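Local structure of putative pyridoxal phosphate-dependent transferase (Clostridium difficile, 4DQ6) at residues Arg82-Lys87 against His206-Leu211; Cys171-His174 against Arg179-Thr182; Pro173-Gly178 against Asn358-Gly363; His214-Met219 against Thr232-Thr237. The protein is a putative pyridoxal phosphate-dependent transferase of the class I and II aminotransferase family, with pyridoxal-5'-phosphate bound in the model. All coordinates share one frame; numbering follows the deposited sequence.

In the fold
Following the chain from the N terminus, the end of helix 70-84 comes first; its partner is the loop after strand 199-203, and interaction 1 closes that long loop of chain. Within it, interaction 2 closes the short turn between strand 165-171 and helix 183-195. Interaction 3 starts from the same turn, sharing Pro173 and His174, and reaches forward to 358-363 beside the four-stranded antiparallel sheet; along the chain it crosses interaction 1. Interaction 4 lies within the span of interaction 3 and joins the loop at 214-219 to strand 230-234 of the seven-stranded mixed sheet. Interactions 1 and 3 each hold a residue bonded to O3 of pyridoxal-5'-phosphate.

Interaction 1 of 4, residues Arg82-Lys87 against His206-Leu211; sequences RRHNWK and HSDIIL. With PLP (pyridoxal-5'-phosphate), chain C.
The His84 ring, at the end of helix 70-84, meets Ser207 and Asp208 and is nearly coplanar with the Asp208 carboxylate, 4° apart, yet three waters carry most of the polar contact. His84 NE2 and Asp208 OD1 are separated by 3.5 Å. Water 3 sits in the ring plane of His84, 3.0 Å from NE2, and also bonds Ser207 OG. Arg83 is joined to the turn through the other two waters. Arg83 NE gives a hydrogen bond to water 2 at 2.7 Å, and this water donates to Asp208 OD1. Arg83 NH2 binds water 1, which donates to Asp208 O at 2.7 Å. Both waters lie in the guanidinium plane. Arg83 CB covers one face of the His84 ring. Asp208 also bonds Trp79 and Thr239, while Arg83 forms salt bridges with Glu289 and Glu293.

The turn, type I from His206 to Ile209, follows strand 199-203 of the large mixed sheet, at the cofactor site of this aminotransferase fold. His206 NE2 hydrogen-bonds O3 of pyridoxal-5'-phosphate at 2.7 Å. The His206 ring meets O3 near its own plane. Ser207 points its CB toward the helix end, and the Asp208 carboxylate reaches it.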
loop_
_atom_site.group_PDB
_atom_site.type_symbol
_atom_site.label_atom_id
_atom_site.label_comp_id
_atom_site.label_asym_id
_atom_site.label_seq_id
_atom_site.Cartn_x
_atom_site.Cartn_y
_atom_site.Cartn_z
ATOM N N ARG A 82 13.712 21.813 -10.186
ATOM C CA ARG A 82 14.920 21.650 -11.011
ATOM C C ARG A 82 14.574 21.193 -12.406
ATOM O O ARG A 82 15.127 21.654 -13.383
ATOM C CB ARG A 82 15.785 20.487 -10.517
ATOM C CG ARG A 82 16.335 20.524 -9.122
ATOM C CD ARG A 82 17.755 19.994 -9.149
ATOM N NE ARG A 82 17.953 18.554 -9.338
ATOM C CZ ARG A 82 17.517 17.600 -8.523
ATOM N NH1 ARG A 82 16.754 17.891 -7.492
ATOM N NH2 ARG A 82 17.821 16.350 -8.763
ATOM N N ARG A 83 13.703 20.203 -12.456
ATOM C CA ARG A 83 13.388 19.538 -13.699
ATOM C C ARG A 83 12.295 20.206 -14.505
ATOM O O ARG A 83 12.348 20.195 -15.709
ATOM C CB ARG A 83 13.029 18.073 -13.445
ATOM C CG ARG A 83 14.074 17.306 -12.648
ATOM C CD ARG A 83 15.320 16.972 -13.456
ATOM N NE ARG A 83 15.037 16.229 -14.685
ATOM C CZ ARG A 83 15.956 15.923 -15.590
ATOM N NH1 ARG A 83 17.208 16.296 -15.409
ATOM N NH2 ARG A 83 15.632 15.238 -16.667
ATOM N N HIS A 84 11.297 20.767 -13.825
ATOM C CA HIS A 84 10.107 21.262 -14.536
ATOM C C HIS A 84 9.866 22.718 -14.330
ATOM O O HIS A 84 8.886 23.254 -14.864
ATOM C CB HIS A 84 8.891 20.509 -14.113
ATOM C CG HIS A 84 9.030 19.029 -14.226
ATOM N ND1 HIS A 84 9.392 18.432 -15.381
ATOM C CD2 HIS A 84 8.803 18.027 -13.319
ATOM C CE1 HIS A 84 9.449 17.106 -15.185
ATOM N NE2 HIS A 84 9.094 16.863 -13.923
ATOM N N ASN A 85 10.704 23.397 -13.573
ATOM C CA ASN A 85 10.497 24.812 -13.257
ATOM C C ASN A 85 9.125 25.057 -12.631
ATOM O O ASN A 85 8.507 26.101 -12.845
ATOM C CB ASN A 85 10.653 25.670 -14.517
ATOM C CG ASN A 85 11.177 27.053 -14.208
ATOM O OD1 ASN A 85 12.041 27.267 -13.311
ATOM N ND2 ASN A 85 10.685 28.037 -14.974
ATOM N N TRP A 86 8.701 24.143 -11.791
ATOM C CA TRP A 86 7.428 24.238 -11.109
ATOM C C TRP A 86 7.716 24.302 -9.624
ATOM O O TRP A 86 8.227 23.321 -9.039
ATOM C CB TRP A 86 6.595 23.022 -11.452
ATOM C CG TRP A 86 5.242 23.052 -10.842
ATOM C CD1 TRP A 86 4.503 24.151 -10.477
ATOM C CD2 TRP A 86 4.420 21.906 -10.555
ATOM N NE1 TRP A 86 3.288 23.763 -9.952
ATOM C CE2 TRP A 86 3.180 22.414 -10.016
ATOM C CE3 TRP A 86 4.585 20.539 -10.713
ATOM C CZ2 TRP A 86 2.195 21.562 -9.565
ATOM C CZ3 TRP A 86 3.565 19.695 -10.263
ATOM C CH2 TRP A 86 2.405 20.213 -9.755
ATOM N N LYS A 87 7.443 25.447 -9.027
ATOM C CA LYS A 87 7.627 25.612 -7.597
ATOM C C LYS A 87 6.357 25.214 -6.872
ATOM O O LYS A 87 5.300 25.824 -7.065
ATOM C CB LYS A 87 7.971 27.057 -7.209
ATOM C CG LYS A 87 8.249 27.242 -5.686
ATOM C CD LYS A 87 9.597 26.615 -5.238
ATOM C CE LYS A 87 10.808 27.260 -5.951
ATOM N NZ LYS A 87 12.206 27.091 -5.429
ATOM N N HIS A 206 4.443 9.944 -16.281
ATOM C CA HIS A 206 5.574 9.816 -17.251
ATOM C C HIS A 206 6.354 11.105 -17.442
ATOM O O HIS A 206 7.108 11.252 -18.416
ATOM C CB HIS A 206 5.089 9.337 -18.619
ATOM C CG HIS A 206 4.389 8.011 -18.621
ATOM N ND1 HIS A 206 5.082 6.814 -18.807
ATOM C CD2 HIS A 206 3.062 7.676 -18.394
ATOM C CE1 HIS A 206 4.203 5.803 -18.739
ATOM N NE2 HIS A 206 2.960 6.318 -18.461
ATOM N N SER A 207 6.259 12.029 -16.497
ATOM C CA SER A 207 6.697 13.424 -16.656
ATOM C C SER A 207 8.214 13.561 -16.826
ATOM O O SER A 207 8.701 14.524 -17.403
ATOM C CB SER A 207 6.286 14.256 -15.436
ATOM O OG SER A 207 6.791 13.680 -14.234
ATOM N N ASP A 208 8.971 12.539 -16.438
ATOM C CA ASP A 208 10.435 12.587 -16.578
ATOM C C ASP A 208 10.936 11.892 -17.823
ATOM O O ASP A 208 12.150 11.937 -18.111
ATOM C CB ASP A 208 11.146 11.956 -15.360
ATOM C CG ASP A 208 10.734 12.580 -14.009
ATOM O OD1 ASP A 208 10.733 13.800 -13.900
ATOM O OD2 ASP A 208 10.486 11.830 -13.014
ATOM N N ILE A 209 10.073 11.121 -18.457
ATOM C CA ILE A 209 10.465 10.329 -19.612
ATOM C C ILE A 209 10.123 11.099 -20.874
ATOM O O ILE A 209 9.061 10.917 -21.490
ATOM C CB ILE A 209 9.865 8.911 -19.569
ATOM C CG1 ILE A 209 10.271 8.208 -18.222
ATOM C CG2 ILE A 209 10.370 8.110 -20.777
ATOM C CD1 ILE A 209 9.442 6.959 -17.986
ATOM N N ILE A 210 10.976 12.049 -21.166
ATOM C CA ILE A 210 10.803 13.015 -22.235
ATOM C C ILE A 210 11.958 13.014 -23.183
ATOM O O ILE A 210 13.107 13.003 -22.736
ATOM C CB ILE A 210 10.636 14.440 -21.641
ATOM C CG1 ILE A 210 9.591 14.499 -20.512
ATOM C CG2 ILE A 210 10.329 15.455 -22.732
ATOM C CD1 ILE A 210 8.136 14.222 -20.946
ATOM N N LEU A 211 11.693 12.948 -24.473
ATOM C CA LEU A 211 12.746 12.836 -25.478
ATOM C C LEU A 211 13.238 14.205 -25.909
ATOM O O LEU A 211 12.642 15.269 -25.535
ATOM C CB LEU A 211 12.227 12.003 -26.667
ATOM C CG LEU A 211 11.837 10.560 -26.393
ATOM C CD1 LEU A 211 11.698 9.749 -27.665
ATOM C CD2 LEU A 211 12.880 9.960 -25.474
HETATM N N1 PLP C . -0.711 6.274 -14.855
HETATM C C2 PLP C . -0.246 6.022 -16.122
HETATM C C2A PLP C . -0.562 6.871 -17.316
HETATM C C3 PLP C . 0.620 4.893 -16.380
HETATM O O3 PLP C . 1.053 4.632 -17.606
HETATM C C4 PLP C . 0.990 4.028 -15.272
HETATM C C4A PLP C . 1.841 2.803 -15.486
HETATM C C5 PLP C . 0.462 4.367 -13.959
HETATM C C6 PLP C . -0.387 5.486 -13.803
HETATM C C5A PLP C . 0.863 3.504 -12.804
HETATM O O4P PLP C . -0.147 3.674 -11.867
HETATM P P PLP C . 0.158 3.076 -10.392
HETATM O O1P PLP C . 1.069 4.077 -9.770
HETATM O O2P PLP C . -1.317 2.998 -9.829
HETATM O O3P PLP C . 0.898 1.738 -10.696
HETATM O O HOH W 1 13.272 14.368 -18.461
HETATM O O HOH W 2 12.607 15.291 -15.303
HETATM O O HOH W 3 8.036 14.843 -11.997
#

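Interaction 2 of 4, residues Cys171-His174 against Arg179-Thr182; sequences CNPH and RVWT
Trp181 reaches from its loop to the 171-174 segment. Its CG is anti to the carbonyl carbon (chi1 -56°), which places the NE1 edge of the indole against 171-174. CB and CG each lie 4.0 Å from Asn172 OD1. CD1 comes closer to that oxygen, at 3.4 Å, with the amide and ring planes 38° apart. NE1 donates a hydrogen bond to Cys171 O at 3.0 Å; the oxygen is close to the indole plane. CZ2 reaches His174 ND1 at 3.7 Å, and His174 CB lies 3.8 Å from CZ2 and near NE1 and CE2. Asn172 ND2 is hydrogen-bonded to Ile217 O, and His174 NE2 to Pro122 O. Arg179 CB rests over one face of the indole, toward its rim.

The backbones are also joined: His174 N donates to Arg179 O at 3.0 Å. Water 4 donates to both Asn172 OD1 and Trp181 O. Pro173, after a cis peptide bond, packs its CB on Val180 CG2 at 4.2 Å.

Cys171 touches pyridoxal-5'-phosphate, so this turn begins at the cofactor pocket. The contact closes the connection from strand 165-171 to helix 183-195. Thr182 takes the N-cap position of that helix, and its Leu186 touches both Trp181 and Asn172.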
loop_
_atom_site.group_PDB
_atom_site.type_symbol
_atom_site.label_atom_id
_atom_site.label_comp_id
_atom_site.label_asym_id
_atom_site.label_seq_id
_atom_site.Cartn_x
_atom_site.Cartn_y
_atom_site.Cartn_z
ATOM N N CYS A 171 -4.027 12.701 -19.158
ATOM C CA CYS A 171 -2.762 11.992 -19.130
ATOM C C CYS A 171 -1.684 12.822 -19.814
ATOM O O CYS A 171 -1.824 13.122 -20.984
ATOM C CB CYS A 171 -2.954 10.646 -19.843
ATOM S SG CYS A 171 -1.748 9.371 -19.444
ATOM N N ASN A 172 -0.607 13.180 -19.082
ATOM C CA ASN A 172 0.428 14.115 -19.572
ATOM C C ASN A 172 1.770 13.798 -19.014
ATOM O O ASN A 172 2.012 14.144 -17.902
ATOM C CB ASN A 172 -0.075 15.536 -19.148
ATOM C CG ASN A 172 0.872 16.685 -19.432
ATOM O OD1 ASN A 172 1.420 16.739 -20.481
ATOM N ND2 ASN A 172 0.954 17.691 -18.487
ATOM N N PRO A 173 2.646 13.173 -19.818
ATOM C CA PRO A 173 2.461 12.706 -21.191
ATOM C C PRO A 173 1.373 11.638 -21.356
ATOM O O PRO A 173 1.066 10.902 -20.397
ATOM C CB PRO A 173 3.818 12.086 -21.549
ATOM C CG PRO A 173 4.783 12.663 -20.582
ATOM C CD PRO A 173 4.034 12.962 -19.340
ATOM N N HIS A 174 0.822 11.510 -22.561
ATOM C CA HIS A 174 -0.310 10.674 -22.816
ATOM C C HIS A 174 0.166 9.283 -23.275
ATOM O O HIS A 174 0.646 9.121 -24.419
ATOM C CB HIS A 174 -1.208 11.339 -23.823
ATOM C CG HIS A 174 -2.507 10.657 -23.958
ATOM N ND1 HIS A 174 -3.692 11.243 -23.550
ATOM C CD2 HIS A 174 -2.813 9.416 -24.451
ATOM C CE1 HIS A 174 -4.685 10.350 -23.790
ATOM N NE2 HIS A 174 -4.188 9.276 -24.419
ATOM N N ARG A 179 2.263 11.480 -26.688
ATOM C CA ARG A 179 2.169 12.965 -26.792
ATOM C C ARG A 179 2.681 13.654 -25.508
ATOM O O ARG A 179 2.225 13.334 -24.413
ATOM C CB ARG A 179 0.757 13.496 -27.112
ATOM C CG ARG A 179 0.303 13.410 -28.575
ATOM C CD ARG A 179 1.163 14.112 -29.597
ATOM N NE ARG A 179 1.712 15.376 -29.119
ATOM C CZ ARG A 179 1.128 16.558 -29.123
ATOM N NH1 ARG A 179 1.720 17.589 -28.595
ATOM N NH2 ARG A 179 -0.097 16.678 -29.627
ATOM N N VAL A 180 3.564 14.625 -25.679
ATOM C CA VAL A 180 3.960 15.568 -24.671
ATOM C C VAL A 180 3.201 16.868 -25.031
ATOM O O VAL A 180 3.555 17.554 -25.979
ATOM C CB VAL A 180 5.502 15.730 -24.646
ATOM C CG1 VAL A 180 5.931 16.865 -23.747
ATOM C CG2 VAL A 180 6.155 14.416 -24.190
ATOM N N TRP A 181 2.106 17.155 -24.347
ATOM C CA TRP A 181 1.288 18.294 -24.733
ATOM C C TRP A 181 2.085 19.587 -24.609
ATOM O O TRP A 181 2.836 19.787 -23.630
ATOM C CB TRP A 181 0.066 18.352 -23.851
ATOM C CG TRP A 181 -0.772 17.065 -23.870
ATOM C CD1 TRP A 181 -0.972 16.189 -22.813
ATOM C CD2 TRP A 181 -1.455 16.459 -24.992
ATOM N NE1 TRP A 181 -1.752 15.161 -23.177
ATOM C CE2 TRP A 181 -2.033 15.212 -24.495
ATOM C CE3 TRP A 181 -1.558 16.758 -26.309
ATOM C CZ2 TRP A 181 -2.844 14.401 -25.310
ATOM C CZ3 TRP A 181 -2.376 15.942 -27.129
ATOM C CH2 TRP A 181 -2.923 14.753 -26.643
ATOM N N THR A 182 1.886 20.509 -25.568
ATOM C CA THR A 182 2.541 21.808 -25.470
ATOM C C THR A 182 1.752 22.725 -24.516
ATOM O O THR A 182 0.597 22.447 -24.156
ATOM C CB THR A 182 2.632 22.500 -26.835
ATOM O OG1 THR A 182 1.284 22.807 -27.241
ATOM C CG2 THR A 182 3.288 21.584 -27.897
HETATM O O HOH W 4 3.751 18.555 -21.332
#

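Interaction 3 of 4, residues Pro173-Gly178 against Asn358-Gly363; sequences PHNPVG and NSFGIG. With PLP (pyridoxal-5'-phosphate), chain C.
The Phe360 ring is covered on both faces, by Pro176 CG on one and by Ser359 OG, from the neighbouring residue, on the other, offset toward the rim. The contact borders the cofactor pocket, to which Asn175 belongs, and here the turn after strand 165-171 of this aminotransferase-family fold meets the loop after strand 355-356. The proline makes a CH-pi contact: Pro176 CG is 4.1 Å from the centroid of the Phe360 ring and 18° off the ring normal. Pro176 CD adds an apolar contact with Phe360 CD1 at 3.9 Å. The Asn175 amide is turned 60° to the ring, and its OD1 approaches Phe360 CE1 at 4.0 Å.

A cis peptide bond precedes Pro176, whose CB points toward the Phe360 segment. The turn is held by a backbone bond from Gly178 N to His174 O. Arg369 of strand 367-371 touches both Pro176 and Phe360, and it also donates to Asn175 OD1. The two ends of the Asn175 amide are therefore used differently, with OD1 accepting from the arginine and ND2 facing the cofactor; these bonds would fix its rotation. Asn175 ND2 donates to O3 of pyridoxal-5'-phosphate at 2.7 Å, with an N-H...O angle of 142°.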
loop_
_atom_site.group_PDB
_atom_site.type_symbol
_atom_site.label_atom_id
_atom_site.label_comp_id
_atom_site.label_asym_id
_atom_site.label_seq_id
_atom_site.Cartn_x
_atom_site.Cartn_y
_atom_site.Cartn_z
ATOM N N PRO A 173 2.646 13.173 -19.818
ATOM C CA PRO A 173 2.461 12.706 -21.191
ATOM C C PRO A 173 1.373 11.638 -21.356
ATOM O O PRO A 173 1.066 10.902 -20.397
ATOM C CB PRO A 173 3.818 12.086 -21.549
ATOM C CG PRO A 173 4.783 12.663 -20.582
ATOM C CD PRO A 173 4.034 12.962 -19.340
ATOM N N HIS A 174 0.822 11.510 -22.561
ATOM C CA HIS A 174 -0.310 10.674 -22.816
ATOM C C HIS A 174 0.166 9.283 -23.275
ATOM O O HIS A 174 0.646 9.121 -24.419
ATOM C CB HIS A 174 -1.208 11.339 -23.823
ATOM C CG HIS A 174 -2.507 10.657 -23.958
ATOM N ND1 HIS A 174 -3.692 11.243 -23.550
ATOM C CD2 HIS A 174 -2.813 9.416 -24.451
ATOM C CE1 HIS A 174 -4.685 10.350 -23.790
ATOM N NE2 HIS A 174 -4.188 9.276 -24.419
ATOM N N ASN A 175 -0.096 8.295 -22.426
ATOM C CA ASN A 175 0.096 6.867 -22.730
ATOM C C ASN A 175 -1.210 6.325 -23.301
ATOM O O ASN A 175 -2.247 6.444 -22.641
ATOM C CB ASN A 175 0.480 6.171 -21.413
ATOM C CG ASN A 175 0.312 4.686 -21.430
ATOM O OD1 ASN A 175 0.226 4.039 -22.446
ATOM N ND2 ASN A 175 0.347 4.096 -20.202
ATOM N N PRO A 176 -1.234 5.762 -24.528
ATOM C CA PRO A 176 -0.075 5.150 -25.197
ATOM C C PRO A 176 0.463 5.900 -26.394
ATOM O O PRO A 176 1.459 5.407 -27.035
ATOM C CB PRO A 176 -0.674 3.803 -25.659
ATOM C CG PRO A 176 -2.027 4.206 -26.101
ATOM C CD PRO A 176 -2.483 5.136 -25.021
ATOM N N VAL A 177 -0.155 6.998 -26.784
ATOM C CA VAL A 177 0.190 7.635 -28.054
ATOM C C VAL A 177 1.514 8.416 -28.045
ATOM O O VAL A 177 2.004 8.786 -29.114
ATOM C CB VAL A 177 -0.932 8.475 -28.621
ATOM C CG1 VAL A 177 -2.251 7.705 -28.711
ATOM C CG2 VAL A 177 -1.118 9.797 -27.892
ATOM N N GLY A 178 2.007 8.704 -26.866
ATOM C CA GLY A 178 3.360 9.312 -26.683
ATOM C C GLY A 178 3.426 10.809 -26.785
ATOM O O GLY A 178 4.468 11.373 -26.951
ATOM N N ASN A 358 -6.679 -2.318 -28.614
ATOM C CA ASN A 358 -8.051 -2.106 -28.246
ATOM C C ASN A 358 -8.278 -2.027 -26.734
ATOM O O ASN A 358 -9.283 -1.466 -26.275
ATOM C CB ASN A 358 -9.003 -3.081 -28.946
ATOM C CG ASN A 358 -8.920 -4.473 -28.409
ATOM O OD1 ASN A 358 -8.012 -4.828 -27.641
ATOM N ND2 ASN A 358 -9.875 -5.306 -28.827
ATOM N N SER A 359 -7.321 -2.517 -25.935
ATOM C CA SER A 359 -7.428 -2.392 -24.492
ATOM C C SER A 359 -7.402 -0.937 -23.997
ATOM O O SER A 359 -7.827 -0.644 -22.887
ATOM C CB SER A 359 -6.322 -3.199 -23.839
ATOM O OG SER A 359 -5.030 -2.539 -23.919
ATOM N N PHE A 360 -6.912 -0.021 -24.847
ATOM C CA PHE A 360 -6.867 1.422 -24.538
ATOM C C PHE A 360 -8.131 2.180 -24.956
ATOM O O PHE A 360 -8.194 3.374 -24.779
ATOM C CB PHE A 360 -5.620 2.024 -25.157
ATOM C CG PHE A 360 -4.333 1.378 -24.693
ATOM C CD1 PHE A 360 -3.694 1.766 -23.517
ATOM C CD2 PHE A 360 -3.761 0.395 -25.439
ATOM C CE1 PHE A 360 -2.505 1.151 -23.077
ATOM C CE2 PHE A 360 -2.597 -0.260 -25.025
ATOM C CZ PHE A 360 -1.944 0.146 -23.844
ATOM N N GLY A 361 -9.149 1.486 -25.455
ATOM C CA GLY A 361 -10.419 2.117 -25.761
ATOM C C GLY A 361 -10.492 2.629 -27.185
ATOM O O GLY A 361 -9.846 2.062 -28.115
ATOM N N ILE A 362 -11.319 3.651 -27.354
ATOM C CA ILE A 362 -11.644 4.154 -28.680
ATOM C C ILE A 362 -10.378 4.628 -29.347
ATOM O O ILE A 362 -9.625 5.341 -28.729
ATOM C CB ILE A 362 -12.665 5.284 -28.550
ATOM C CG1 ILE A 362 -13.992 4.675 -28.075
ATOM C CG2 ILE A 362 -12.901 5.999 -29.875
ATOM C CD1 ILE A 362 -14.963 5.678 -27.505
ATOM N N GLY A 363 -10.158 4.214 -30.595
ATOM C CA GLY A 363 -8.982 4.629 -31.321
ATOM C C GLY A 363 -7.842 3.652 -31.165
ATOM O O GLY A 363 -6.802 3.832 -31.832
HETATM N N1 PLP C . -0.711 6.274 -14.855
HETATM C C2 PLP C . -0.246 6.022 -16.122
HETATM C C2A PLP C . -0.562 6.871 -17.316
HETATM C C3 PLP C . 0.620 4.893 -16.380
HETATM O O3 PLP C . 1.053 4.632 -17.606
HETATM C C4 PLP C . 0.990 4.028 -15.272
HETATM C C4A PLP C . 1.841 2.803 -15.486
HETATM C C5 PLP C . 0.462 4.367 -13.959
HETATM C C6 PLP C . -0.387 5.486 -13.803
HETATM C C5A PLP C . 0.863 3.504 -12.804
HETATM O O4P PLP C . -0.147 3.674 -11.867
HETATM P P PLP C . 0.158 3.076 -10.392
HETATM O O1P PLP C . 1.069 4.077 -9.770
HETATM O O2P PLP C . -1.317 2.998 -9.829
HETATM O O3P PLP C . 0.898 1.738 -10.696
#

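Interaction 4 of 4, residues His214-Met219 against Thr232-Thr237; sequences HKHIPM and TCMAPT
Strand 230-234 of the seven-stranded mixed sheet meets the loop that follows strand 199-203, and the meeting point is the methyl end of Met234. Its CE approaches His216 NE2 at 3.9 Å. The approach is oblique to the imidazole ring. CE also touches Pro218 CG, at 4.4 Å, in an apolar contact. One methyl group thus serves two residues of the loop.

The extended Met234 chain beyond CG (chi2 171°, chi3 164°) carries CE across to the loop. His216 comes from the opposite direction. Its CG is anti to the backbone N (chi1 -178°), and the ring is directed to the strand. The CB atoms of His216, Pro218 and Met234 all point toward the other segment. The contact is small, and all three residues are buried.

The strand lies between strands 199-203 and 248-251 in the mixed sheet of this aminotransferase-family fold. Met234 also packs on Leu80 of helix 70-84, so its side chain bridges the sheet, the loop and that helix. His216 NE2 is hydrogen-bonded to Glu204, and the His216 ring meets His84 edge-to-face. Glu204 also accepts from Met219 N, so it holds the loop at two places.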
loop_
_atom_site.group_PDB
_atom_site.type_symbol
_atom_site.label_atom_id
_atom_site.label_comp_id
_atom_site.label_asym_id
_atom_site.label_seq_id
_atom_site.Cartn_x
_atom_site.Cartn_y
_atom_site.Cartn_z
ATOM N N HIS A 214 11.622 18.085 -26.683
ATOM C CA HIS A 214 10.321 18.203 -25.986
ATOM C C HIS A 214 10.527 18.500 -24.538
ATOM O O HIS A 214 11.614 18.309 -24.000
ATOM C CB HIS A 214 9.494 16.924 -26.165
ATOM C CG HIS A 214 9.240 16.643 -27.589
ATOM N ND1 HIS A 214 8.298 17.293 -28.288
ATOM C CD2 HIS A 214 9.955 15.861 -28.496
ATOM C CE1 HIS A 214 8.420 16.949 -29.608
ATOM N NE2 HIS A 214 9.380 16.032 -29.721
ATOM N N LYS A 215 9.516 19.069 -23.901
ATOM C CA LYS A 215 9.603 19.501 -22.516
ATOM C C LYS A 215 8.294 19.260 -21.811
ATOM O O LYS A 215 7.241 19.681 -22.292
ATOM C CB LYS A 215 10.002 20.992 -22.394
ATOM C CG LYS A 215 10.571 21.224 -21.006
ATOM C CD LYS A 215 11.091 22.640 -20.740
ATOM C CE LYS A 215 11.154 22.951 -19.227
ATOM N NZ LYS A 215 11.897 22.030 -18.284
ATOM N N HIS A 216 8.329 18.565 -20.681
ATOM C CA HIS A 216 7.156 18.406 -19.860
ATOM C C HIS A 216 6.720 19.713 -19.245
ATOM O O HIS A 216 7.526 20.415 -18.601
ATOM C CB HIS A 216 7.375 17.381 -18.756
ATOM C CG HIS A 216 6.185 17.165 -17.925
ATOM N ND1 HIS A 216 5.096 16.507 -18.386
ATOM C CD2 HIS A 216 5.892 17.572 -16.628
ATOM C CE1 HIS A 216 4.141 16.526 -17.425
ATOM N NE2 HIS A 216 4.604 17.214 -16.375
ATOM N N ILE A 217 5.428 20.005 -19.375
ATOM C CA ILE A 217 4.773 21.160 -18.729
ATOM C C ILE A 217 3.686 20.646 -17.786
ATOM O O ILE A 217 2.673 20.135 -18.264
ATOM C CB ILE A 217 4.072 22.045 -19.788
ATOM C CG1 ILE A 217 5.024 22.453 -20.906
ATOM C CG2 ILE A 217 3.397 23.241 -19.130
ATOM C CD1 ILE A 217 6.240 23.217 -20.479
ATOM N N PRO A 218 3.856 20.754 -16.475
ATOM C CA PRO A 218 2.808 20.372 -15.567
ATOM C C PRO A 218 1.631 21.302 -15.841
ATOM O O PRO A 218 1.782 22.528 -15.862
ATOM C CB PRO A 218 3.450 20.549 -14.174
ATOM C CG PRO A 218 4.927 20.496 -14.473
ATOM C CD PRO A 218 5.091 21.111 -15.786
ATOM N N MET A 219 0.448 20.717 -15.939
ATOM C CA MET A 219 -0.703 21.541 -16.169
ATOM C C MET A 219 -0.883 22.614 -15.106
ATOM O O MET A 219 -1.237 23.770 -15.381
ATOM C CB MET A 219 -1.925 20.633 -16.226
ATOM C CG MET A 219 -3.275 21.335 -16.256
ATOM S SD MET A 219 -3.629 22.387 -17.707
ATOM C CE MET A 219 -4.613 21.230 -18.664
ATOM N N THR A 232 -2.508 17.032 -9.241
ATOM C CA THR A 232 -1.467 16.349 -10.031
ATOM C C THR A 232 -0.905 15.126 -9.362
ATOM O O THR A 232 -0.564 15.158 -8.170
ATOM C CB THR A 232 -0.298 17.306 -10.283
ATOM O OG1 THR A 232 -0.810 18.559 -10.817
ATOM C CG2 THR A 232 0.670 16.784 -11.288
ATOM N N CYS A 233 -0.863 14.015 -10.088
ATOM C CA CYS A 233 -0.282 12.770 -9.597
ATOM C C CYS A 233 1.037 12.538 -10.336
ATOM O O CYS A 233 1.072 12.646 -11.556
ATOM C CB CYS A 233 -1.170 11.585 -9.843
ATOM S SG CYS A 233 -2.759 11.714 -9.035
ATOM N N MET A 234 2.097 12.269 -9.578
ATOM C CA MET A 234 3.460 11.962 -10.085
ATOM C C MET A 234 4.063 10.873 -9.237
ATOM O O MET A 234 3.523 10.541 -8.191
ATOM C CB MET A 234 4.358 13.168 -10.114
ATOM C CG MET A 234 3.983 14.226 -11.200
ATOM S SD MET A 234 4.973 15.732 -10.924
ATOM C CE MET A 234 4.768 16.622 -12.498
ATOM N N ALA A 235 5.206 10.325 -9.656
ATOM C CA ALA A 235 5.803 9.246 -8.886
ATOM C C ALA A 235 7.219 9.083 -9.410
ATOM O O ALA A 235 7.484 9.448 -10.551
ATOM C CB ALA A 235 5.073 7.931 -9.098
ATOM N N PRO A 236 8.134 8.475 -8.629
ATOM C CA PRO A 236 9.423 8.056 -9.144
ATOM C C PRO A 236 9.409 6.731 -9.874
ATOM O O PRO A 236 10.447 6.311 -10.394
ATOM C CB PRO A 236 10.227 7.938 -7.882
ATOM C CG PRO A 236 9.289 7.450 -6.863
ATOM C CD PRO A 236 8.039 8.233 -7.185
ATOM N N THR A 237 8.266 6.045 -9.901
ATOM C CA THR A 237 8.233 4.642 -10.243
ATOM C C THR A 237 8.478 4.375 -11.715
ATOM O O THR A 237 9.180 3.439 -12.052
ATOM C CB THR A 237 6.961 3.931 -9.806
ATOM O OG1 THR A 237 5.878 4.670 -10.328
ATOM C CG2 THR A 237 6.847 3.900 -8.308
#